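PDB 6K2H: NreA from Staphylococcus aureus subsp. aureus, which probably senses nitrate through a GAF-type domain as part of a signalling system, the form described here being altered in its nitrate-binding site. Local coordinates for residues R10-T15 with I30-S35. The protein carries 1 engineered substitution. Residues are numbered along the deposited sequence; the frame is centred on the assembly and turned at random.
Sequences RRFQET and IAFYES
F12 on helix 10-23 reaches across to I30 and F32 of strand 27-33, and its ring carries the whole helix side of this contact. The case illustrates how one aromatic side chain can join a helix to a sheet while the two backbones stay apart: the nearest CA atoms, those of F12 and I30, are 8.9 Å from each other. Followed outward, F12 leaves the helix with its CB directed toward the strand, and the ring beyond it makes its contacts along one border. CD1 of F12 lies 3.7 Å from CD1 of I30, which sits at the ring edge, close to the ring plane. One atom farther, CE1 of F12 comes to 3.4 Å from CZ of F32, the closest approach between the two segments, and CZ of F12 lies 4.1 Å from that same F32 atom. The two phenyl groups arrive from opposite directions with their planes turned by 69°, an oblique meeting in which F12 CE1 lies at the rim of the F32 ring, near its plane.

I30 serves both aromatics through different branches. Its CG1 stands anti to the carbonyl carbon (chi1 -68°), and the extended second torsion (chi2 164°) carries CD1 out to F12, whereas CG2 lies 3.2 Å above the plane of the F32 ring, over one face and offset toward the rim. H45 of the neighbouring strand 42-48 adds an edge-to-face partner to F32, and L120 of strand 115-124 packs on I30. No hydrogen bond spans the segments; the contact is wholly apolar. It belongs to the GAF fold, in which helices pack against an antiparallel sheet, here through F12 in the first turn of helix 10-23.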
loop_
_atom_site.group_PDB
_atom_site.type_symbol
_atom_site.label_atom_id
_atom_site.label_comp_id
_atom_site.label_asym_id
_atom_site.label_seq_id
_atom_site.Cartn_x
_atom_site.Cartn_y
_atom_site.Cartn_z
ATOM N N ARG A 10 11.642 4.536 13.639
ATOM C CA ARG A 10 10.983 3.430 14.301
ATOM C C ARG A 10 9.505 3.676 14.623
ATOM O O ARG A 10 8.778 2.724 14.773
ATOM C CB ARG A 10 11.721 3.084 15.611
ATOM C CG ARG A 10 12.993 2.247 15.467
ATOM C CD ARG A 10 13.160 1.371 16.708
ATOM N NE ARG A 10 14.330 0.485 16.666
ATOM C CZ ARG A 10 15.594 0.833 16.956
ATOM N NH1 ARG A 10 15.917 2.085 17.298
ATOM N NH2 ARG A 10 16.560 -0.083 16.887
ATOM N N ARG A 11 9.079 4.929 14.764
ATOM C CA ARG A 11 7.677 5.258 15.038
ATOM C C ARG A 11 6.782 4.871 13.870
ATOM O O ARG A 11 5.689 4.326 14.080
ATOM C CB ARG A 11 7.521 6.753 15.339
ATOM C CG ARG A 11 6.104 7.319 15.304
ATOM C CD ARG A 11 6.102 8.802 15.659
ATOM N NE ARG A 11 4.905 9.501 15.179
ATOM C CZ ARG A 11 4.598 10.774 15.445
ATOM N NH1 ARG A 11 3.478 11.304 14.950
ATOM N NH2 ARG A 11 5.395 11.532 16.202
ATOM N N PHE A 12 7.218 5.176 12.647
ATOM C CA PHE A 12 6.486 4.652 11.470
ATOM C C PHE A 12 6.407 3.153 11.476
ATOM O O PHE A 12 5.305 2.650 11.231
ATOM C CB PHE A 12 7.024 5.131 10.138
ATOM C CG PHE A 12 6.317 6.339 9.648
ATOM C CD1 PHE A 12 5.426 6.271 8.580
ATOM C CD2 PHE A 12 6.489 7.561 10.293
ATOM C CE1 PHE A 12 4.753 7.398 8.155
ATOM C CE2 PHE A 12 5.812 8.699 9.868
ATOM C CZ PHE A 12 4.937 8.617 8.800
ATOM N N GLN A 13 7.518 2.437 11.698
ATOM C CA GLN A 13 7.474 0.970 11.658
ATOM C C GLN A 13 6.541 0.416 12.729
ATOM O O GLN A 13 5.714 -0.449 12.475
ATOM C CB GLN A 13 8.843 0.361 11.817
ATOM C CG GLN A 13 8.931 -1.155 11.750
ATOM C CD GLN A 13 8.463 -1.683 10.406
ATOM O OE1 GLN A 13 7.434 -2.387 10.303
ATOM N NE2 GLN A 13 9.192 -1.313 9.355
ATOM N N GLU A 14 6.691 0.906 13.956
ATOM C CA GLU A 14 5.933 0.332 15.079
ATOM C C GLU A 14 4.454 0.630 14.951
ATOM O O GLU A 14 3.602 -0.226 15.294
ATOM C CB GLU A 14 6.411 0.912 16.427
ATOM C CG GLU A 14 7.779 0.463 16.894
ATOM C CD GLU A 14 8.326 1.310 18.066
ATOM O OE1 GLU A 14 7.759 2.390 18.411
ATOM O OE2 GLU A 14 9.360 0.907 18.616
ATOM N N THR A 15 4.140 1.844 14.556
ATOM C CA THR A 15 2.763 2.225 14.333
ATOM C C THR A 15 2.190 1.362 13.211
ATOM O O THR A 15 1.071 0.870 13.309
ATOM C CB THR A 15 2.626 3.681 13.949
ATOM O OG1 THR A 15 3.178 4.483 15.001
ATOM C CG2 THR A 15 1.195 4.040 13.761
ATOM N N ILE A 30 3.736 1.127 3.632
ATOM C CA ILE A 30 3.625 2.573 3.329
ATOM C C ILE A 30 4.599 2.933 2.214
ATOM O O ILE A 30 5.776 2.640 2.313
ATOM C CB ILE A 30 3.950 3.401 4.586
ATOM C CG1 ILE A 30 2.858 3.219 5.654
ATOM C CG2 ILE A 30 4.048 4.902 4.214
ATOM C CD1 ILE A 30 3.228 3.658 7.075
ATOM N N ALA A 31 4.101 3.628 1.196
ATOM C CA ALA A 31 4.906 4.098 0.065
ATOM C C ALA A 31 5.053 5.629 0.147
ATOM O O ALA A 31 4.113 6.342 0.493
ATOM C CB ALA A 31 4.260 3.688 -1.245
ATOM N N PHE A 32 6.231 6.103 -0.215
ATOM C CA PHE A 32 6.572 7.595 -0.195
ATOM C C PHE A 32 7.541 7.754 -1.343
ATOM O O PHE A 32 8.227 6.755 -1.742
ATOM C CB PHE A 32 7.434 7.987 1.077
ATOM C CG PHE A 32 6.797 7.763 2.385
ATOM C CD1 PHE A 32 7.470 7.069 3.392
ATOM C CD2 PHE A 32 5.591 8.371 2.666
ATOM C CE1 PHE A 32 6.925 6.962 4.620
ATOM C CE2 PHE A 32 5.015 8.249 3.902
ATOM C CZ PHE A 32 5.699 7.544 4.881
ATOM N N TYR A 33 7.746 9.005 -1.836
ATOM C CA TYR A 33 8.881 9.258 -2.736
ATOM C C TYR A 33 10.228 8.833 -2.076
ATOM O O TYR A 33 10.401 8.986 -0.878
ATOM C CB TYR A 33 8.969 10.742 -3.164
ATOM C CG TYR A 33 7.911 11.052 -4.183
ATOM C CD1 TYR A 33 8.052 10.636 -5.497
ATOM C CD2 TYR A 33 6.791 11.774 -3.850
ATOM C CE1 TYR A 33 7.052 10.900 -6.426
ATOM C CE2 TYR A 33 5.778 12.003 -4.779
ATOM C CZ TYR A 33 5.966 11.598 -6.073
ATOM O OH TYR A 33 4.983 11.861 -6.986
ATOM N N GLU A 34 11.087 8.221 -2.885
ATOM C CA GLU A 34 12.423 7.778 -2.481
ATOM C C GLU A 34 13.336 8.898 -2.037
ATOM O O GLU A 34 14.056 8.777 -1.061
ATOM C CB GLU A 34 13.093 7.017 -3.639
ATOM C CG GLU A 34 14.409 6.383 -3.201
ATOM C CD GLU A 34 15.042 5.583 -4.292
ATOM O OE1 GLU A 34 15.072 6.080 -5.451
ATOM O OE2 GLU A 34 15.588 4.507 -3.921
ATOM N N SER A 35 13.244 10.029 -2.688
ATOM C CA SER A 35 13.979 11.210 -2.252
ATOM C C SER A 35 13.241 12.484 -2.627
ATOM O O SER A 35 12.223 12.473 -3.351
ATOM C CB SER A 35 15.319 11.201 -2.977
ATOM O OG SER A 35 15.070 11.280 -4.406
#